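Local atomic coordinates of periplasmic solute binding protein (Pectobacterium atrosepticum, PDB entry 4RY1), a protein that probably binds a sugar in the periplasm and delivers it to an ABC-type membrane transporter for uptake. Residues D87-G92 and M304-M309; A133-W138 and P270-P275. All blocks are in the same frame, centred on the assembly; numbering follows the deposited sequence. Where two conformers were deposited one is given.

Interaction 1 of 2, residues D87-G92 and M304-M309; sequences DILGLG and MLMNFM
Ile88 lays its CG2 methyl over the start of Met304, with CG2 3.6 Å from Met304 N and 3.8 Å from Met304 CG. With CG1 beside the backbone N (chi1 -68°), CG2 is the branch anti to it, and this carries the methyl across to helix 299-310. On the buried side, the CD2 branch of Leu89 rests on Met306. CD2 lies 4.0 Å from Met306 CB and 4.1 Å from Met306 CE, because the methionine chain folds at chi3 (51°) and brings its methyl back to the same leucine branch. Leu82 and Leu111 touch both Leu89 and Met306 and continue this apolar layer. Beside these two apolar pairs, Asn307 points toward the end of helix 86-89. Its CG is 3.2 Å from Ile88 O, so the flat amide group sits close to the last carbonyls of that helix. Gly90 follows with positive phi (61°) and turns the chain away. The weak bond from Gly90 N to Asp87 O, at 3.3 Å, belongs to this turn. The arrangement is a Schellman motif, with Gly90 as its C-prime residue, packed against the side of a longer helix in a solute-binding protein fold.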
loop_
_atom_site.group_PDB
_atom_site.type_symbol
_atom_site.label_atom_id
_atom_site.label_comp_id
_atom_site.label_asym_id
_atom_site.label_seq_id
_atom_site.Cartn_x
_atom_site.Cartn_y
_atom_site.Cartn_z
ATOM N N ASP A 87 -8.581 16.005 21.859
ATOM C CA ASP A 87 -9.005 15.288 23.076
ATOM C C ASP A 87 -9.957 14.126 22.790
ATOM O O ASP A 87 -9.801 13.024 23.334
ATOM C CB ASP A 87 -9.626 16.249 24.089
ATOM C CG ASP A 87 -8.621 17.236 24.644
ATOM O OD1 ASP A 87 -7.434 16.874 24.772
ATOM O OD2 ASP A 87 -9.019 18.379 24.943
ATOM N N ILE A 88 -10.934 14.373 21.928
ATOM C CA ILE A 88 -11.882 13.328 21.529
ATOM C C ILE A 88 -11.145 12.189 20.821
ATOM O O ILE A 88 -11.383 11.010 21.110
ATOM C CB ILE A 88 -13.010 13.890 20.634
ATOM C CG1 ILE A 88 -13.923 14.834 21.418
ATOM C CG2 ILE A 88 -13.823 12.752 20.002
ATOM C CD1 ILE A 88 -14.907 14.156 22.330
ATOM N N LEU A 89 -10.233 12.542 19.921
ATOM C CA LEU A 89 -9.471 11.527 19.181
ATOM C C LEU A 89 -8.366 10.845 20.000
ATOM O O LEU A 89 -7.891 9.781 19.643
ATOM C CB LEU A 89 -8.867 12.128 17.910
ATOM C CG LEU A 89 -9.882 12.599 16.862
ATOM C CD1 LEU A 89 -9.202 13.447 15.804
ATOM C CD2 LEU A 89 -10.599 11.394 16.262
ATOM N N GLY A 90 -7.949 11.456 21.095
ATOM C CA GLY A 90 -6.828 10.909 21.845
ATOM C C GLY A 90 -5.561 10.856 21.022
ATOM O O GLY A 90 -4.887 9.838 20.971
ATOM N N LEU A 91 -5.241 11.973 20.365
ATOM C CA LEU A 91 -4.105 12.000 19.436
ATOM C C LEU A 91 -2.777 11.609 20.103
ATOM O O LEU A 91 -1.902 11.055 19.450
ATOM C CB LEU A 91 -3.989 13.354 18.737
ATOM C CG LEU A 91 -5.130 13.681 17.760
ATOM C CD1 LEU A 91 -4.877 15.010 17.078
ATOM C CD2 LEU A 91 -5.318 12.594 16.705
ATOM N N GLY A 92 -2.657 11.880 21.407
ATOM C CA GLY A 92 -1.471 11.513 22.204
ATOM C C GLY A 92 -1.198 10.023 22.286
ATOM O O GLY A 92 -0.088 9.619 22.605
ATOM N N MET A 304 -15.853 11.377 17.318
ATOM C CA MET A 304 -16.264 10.332 18.277
ATOM C C MET A 304 -16.346 8.960 17.591
ATOM O O MET A 304 -15.959 7.938 18.159
ATOM C CB MET A 304 -17.606 10.672 18.962
ATOM C CG MET A 304 -17.559 11.873 19.895
ATOM S SD MET A 304 -19.194 12.553 20.422
ATOM C CE MET A 304 -19.766 11.142 21.402
ATOM N N LEU A 305 -16.890 8.918 16.381
ATOM C CA LEU A 305 -16.973 7.650 15.647
ATOM C C LEU A 305 -15.575 7.115 15.324
ATOM O O LEU A 305 -15.260 5.931 15.500
ATOM C CB LEU A 305 -17.783 7.815 14.372
ATOM C CG LEU A 305 -17.891 6.610 13.443
ATOM C CD1 LEU A 305 -18.412 5.364 14.156
ATOM C CD2 LEU A 305 -18.712 6.988 12.202
ATOM N N MET A 306 -14.703 8.004 14.887
ATOM C CA MET A 306 -13.324 7.632 14.568
ATOM C C MET A 306 -12.597 7.098 15.814
ATOM O O MET A 306 -11.956 6.032 15.768
ATOM C CB MET A 306 -12.556 8.804 13.974
ATOM C CG MET A 306 -13.036 9.166 12.575
ATOM S SD MET A 306 -12.451 10.812 11.918
ATOM C CE MET A 306 -10.682 10.684 12.221
ATOM N N ASN A 307 -12.717 7.812 16.925
ATOM C CA ASN A 307 -12.101 7.342 18.161
ATOM C C ASN A 307 -12.661 5.991 18.577
ATOM O O ASN A 307 -11.935 5.127 19.059
ATOM C CB ASN A 307 -12.294 8.345 19.275
ATOM C CG ASN A 307 -11.687 7.867 20.565
ATOM O OD1 ASN A 307 -10.464 7.914 20.742
ATOM N ND2 ASN A 307 -12.523 7.398 21.463
ATOM N N PHE A 308 -13.961 5.807 18.415
ATOM C CA PHE A 308 -14.578 4.547 18.801
ATOM C C PHE A 308 -13.974 3.384 18.025
ATOM O O PHE A 308 -13.633 2.331 18.588
ATOM C CB PHE A 308 -16.100 4.617 18.638
ATOM C CG PHE A 308 -16.819 3.442 19.228
ATOM C CD1 PHE A 308 -17.011 2.286 18.495
ATOM C CD2 PHE A 308 -17.250 3.479 20.542
ATOM C CE1 PHE A 308 -17.646 1.204 19.047
ATOM C CE2 PHE A 308 -17.896 2.393 21.101
ATOM C CZ PHE A 308 -18.099 1.256 20.344
ATOM N N MET A 309 -13.829 3.584 16.721
ATOM C CA MET A 309 -13.250 2.558 15.833
ATOM C C MET A 309 -11.770 2.245 16.119
ATOM O O MET A 309 -11.346 1.088 16.058
ATOM C CB MET A 309 -13.414 2.976 14.354
ATOM C CG MET A 309 -14.862 2.967 13.851
ATOM S SD MET A 309 -15.058 3.330 12.044
ATOM C CE MET A 309 -16.630 2.509 11.749
#

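Interaction 2 of 2, residues A133-W138 and P270-P275; sequences AYPKTW and PFITIP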
loop_
_atom_site.group_PDB
_atom_site.type_symbol
_atom_site.label_atom_id
_atom_site.label_comp_id
_atom_site.label_asym_id
_atom_site.label_seq_id
_atom_site.Cartn_x
_atom_site.Cartn_y
_atom_site.Cartn_z
ATOM N N ALA A 133 16.404 -21.311 -1.316
ATOM C CA ALA A 133 16.155 -20.564 -0.100
ATOM C C ALA A 133 15.649 -19.165 -0.428
ATOM O O ALA A 133 16.005 -18.582 -1.447
ATOM C CB ALA A 133 17.432 -20.479 0.725
ATOM N N TYR A 134 14.863 -18.600 0.481
ATOM C CA TYR A 134 14.390 -17.233 0.271
ATOM C C TYR A 134 15.617 -16.317 0.185
ATOM O O TYR A 134 16.554 -16.460 0.980
ATOM C CB TYR A 134 13.474 -16.722 1.393
ATOM C CG TYR A 134 12.177 -17.457 1.634
ATOM C CD1 TYR A 134 11.483 -18.086 0.602
ATOM C CD2 TYR A 134 11.621 -17.489 2.903
ATOM C CE1 TYR A 134 10.280 -18.740 0.843
ATOM C CE2 TYR A 134 10.421 -18.130 3.155
ATOM C CZ TYR A 134 9.761 -18.768 2.126
ATOM O OH TYR A 134 8.580 -19.418 2.381
ATOM N N PRO A 135 15.622 -15.375 -0.771
ATOM C CA PRO A 135 16.816 -14.574 -1.012
ATOM C C PRO A 135 17.035 -13.463 0.018
ATOM O O PRO A 135 16.112 -12.808 0.467
ATOM C CB PRO A 135 16.583 -14.006 -2.412
ATOM C CG PRO A 135 15.093 -13.912 -2.523
ATOM C CD PRO A 135 14.562 -15.084 -1.751
ATOM N N LYS A 136 18.283 -13.293 0.402
ATOM C CA LYS A 136 18.690 -12.205 1.298
ATOM C C LYS A 136 19.306 -10.995 0.538
ATOM O O LYS A 136 19.330 -9.868 1.064
ATOM C CB LYS A 136 19.602 -12.762 2.423
ATOM C CG LYS A 136 18.818 -13.572 3.461
ATOM C CD LYS A 136 19.637 -13.966 4.687
ATOM C CE LYS A 136 19.951 -15.452 4.713
ATOM N NZ LYS A 136 21.048 -15.770 5.668
ATOM N N THR A 137 19.770 -11.223 -0.689
ATOM C CA THR A 137 20.368 -10.177 -1.539
ATOM C C THR A 137 19.751 -10.157 -2.915
ATOM O O THR A 137 19.090 -11.131 -3.320
ATOM C CB THR A 137 21.856 -10.422 -1.766
ATOM O OG1 THR A 137 22.007 -11.656 -2.473
ATOM C CG2 THR A 137 22.571 -10.467 -0.440
ATOM N N TRP A 138 19.947 -9.062 -3.621
ATOM C CA TRP A 138 19.384 -8.957 -4.944
ATOM C C TRP A 138 19.984 -10.060 -5.842
ATOM O O TRP A 138 19.284 -10.660 -6.660
ATOM C CB TRP A 138 19.558 -7.558 -5.498
ATOM C CG TRP A 138 18.884 -6.552 -4.652
ATOM C CD1 TRP A 138 19.463 -5.748 -3.713
ATOM C CD2 TRP A 138 17.473 -6.259 -4.618
ATOM N NE1 TRP A 138 18.514 -4.968 -3.118
ATOM C CE2 TRP A 138 17.284 -5.259 -3.648
ATOM C CE3 TRP A 138 16.361 -6.750 -5.304
ATOM C CZ2 TRP A 138 16.032 -4.726 -3.361
ATOM C CZ3 TRP A 138 15.109 -6.211 -5.020
ATOM C CH2 TRP A 138 14.960 -5.224 -4.053
ATOM N N PRO A 270 12.669 -12.543 3.849
ATOM C CA PRO A 270 13.691 -11.549 4.168
ATOM C C PRO A 270 13.582 -10.258 3.376
ATOM O O PRO A 270 13.126 -10.239 2.239
ATOM C CB PRO A 270 14.999 -12.268 3.823
ATOM C CG PRO A 270 14.655 -13.708 3.853
ATOM C CD PRO A 270 13.257 -13.788 3.347
ATOM N N PHE A 271 14.020 -9.183 4.023
ATOM C CA PHE A 271 14.120 -7.895 3.383
ATOM C C PHE A 271 15.383 -7.853 2.538
ATOM O O PHE A 271 16.496 -7.709 3.039
ATOM C CB PHE A 271 14.081 -6.780 4.414
ATOM C CG PHE A 271 12.713 -6.584 4.978
ATOM C CD1 PHE A 271 12.247 -7.407 5.981
ATOM C CD2 PHE A 271 11.882 -5.631 4.474
ATOM C CE1 PHE A 271 10.974 -7.266 6.493
ATOM C CE2 PHE A 271 10.591 -5.493 4.966
ATOM C CZ PHE A 271 10.148 -6.295 5.993
ATOM N N ILE A 272 15.185 -7.977 1.238
ATOM C CA ILE A 272 16.297 -8.105 0.295
ATOM C C ILE A 272 17.128 -6.823 0.325
ATOM O O ILE A 272 16.613 -5.722 0.164
ATOM C CB ILE A 272 15.802 -8.401 -1.135
ATOM C CG1 ILE A 272 14.950 -9.680 -1.121
ATOM C CG2 ILE A 272 16.983 -8.540 -2.094
ATOM C CD1 ILE A 272 14.215 -9.927 -2.418
ATOM N N THR A 273 18.433 -6.981 0.483
ATOM C CA THR A 273 19.321 -5.824 0.647
ATOM C C THR A 273 20.639 -6.004 -0.097
ATOM O O THR A 273 21.159 -7.112 -0.196
ATOM C CB THR A 273 19.611 -5.577 2.136
ATOM O OG1 THR A 273 18.371 -5.508 2.854
ATOM C CG2 THR A 273 20.335 -4.287 2.360
ATOM N N ILE A 274 21.141 -4.897 -0.637
ATOM C CA ILE A 274 22.501 -4.824 -1.210
ATOM C C ILE A 274 23.482 -4.967 -0.058
ATOM O O ILE A 274 23.367 -4.255 0.931
ATOM C CB ILE A 274 22.776 -3.469 -1.917
ATOM C CG1 ILE A 274 21.893 -3.277 -3.148
ATOM C CG2 ILE A 274 24.238 -3.378 -2.374
ATOM C CD1 ILE A 274 21.911 -1.884 -3.743
ATOM N N PRO A 275 24.461 -5.880 -0.180
ATOM C CA PRO A 275 25.487 -5.930 0.849
ATOM C C PRO A 275 26.136 -4.543 0.982
ATOM O O PRO A 275 26.447 -3.907 -0.023
ATOM C CB PRO A 275 26.467 -6.980 0.310
ATOM C CG PRO A 275 25.640 -7.832 -0.600
ATOM C CD PRO A 275 24.722 -6.849 -1.255
HETATM O O HOH W 1 13.388 -12.308 0.412
HETATM O O HOH W 2 18.469 -9.467 3.612
#
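Trp138 and Ile272 are set methyl over ring. Ile272 CG2 stands 3.6 Å from the centroid of the five-membered ring of Trp138, 18° off the ring normal, which makes a CH-pi contact over the face. CG1 stands beside the backbone N (chi1 -57°), which leaves CG2 anti to that N and over the indole. It also presses on the backbone of the partner, 3.3 Å from Thr137 C. The CD1 end of the same isoleucine leans on Pro135 CG. Ile274 meets the indole obliquely, with its CG1 3.5 Å from Trp138 CD1. Gln181 OE1 accepts bonds from Trp138 NE1 and Ile274 N, which ties the indole to the second segment. At the other end, Tyr134 and Pro270 cross at about a right angle, and Tyr134 CB lies 3.5 Å from Pro270 CD. The tyrosine hydroxyl is hydrogen-bonded to Glu267.

The backbones are joined by one direct hydrogen bond, Thr273 N to Lys136 O, 3.1 Å long with an N-H...O angle of 163°. Thr137 CA adds a CA-H...O contact to Thr273 O at 3.4 Å. Two waters bridge carbonyls of the two loops. One donates to Pro135 O and Pro270 O, the other to Lys136 O and Phe271 O, with all four distances 2.7 to 2.8 Å. Thr137 OG1 bonds to Glu140 N. The result is two irregular loops running side by side, one of them ending in the Thr137 N-cap of helix 138-152, in a periplasmic solute-binding protein fold.

Interactions 1 and 2 lie on opposite sides of the chain's centre. Their centres are about 40 Å apart, and their nearest atoms are about 25 Å apart. In chain order the segments run 87-92, 133-138, 270-275 and 304-309, so interaction 2 is nested inside the loop closed by interaction 1. The long strand 107-123 reaches both: Leu111 packs at interaction 1, and Met120 and Tyr122 pack at interaction 2. Strand 284-292, which pairs with 107-123, comes between segments 270-275 and 304-309 along the chain. Such repeated crossing of the chain is consistent with the two-lobed solute-binding fold, with each contact joining sequence-distant segments at its own end of the molecule.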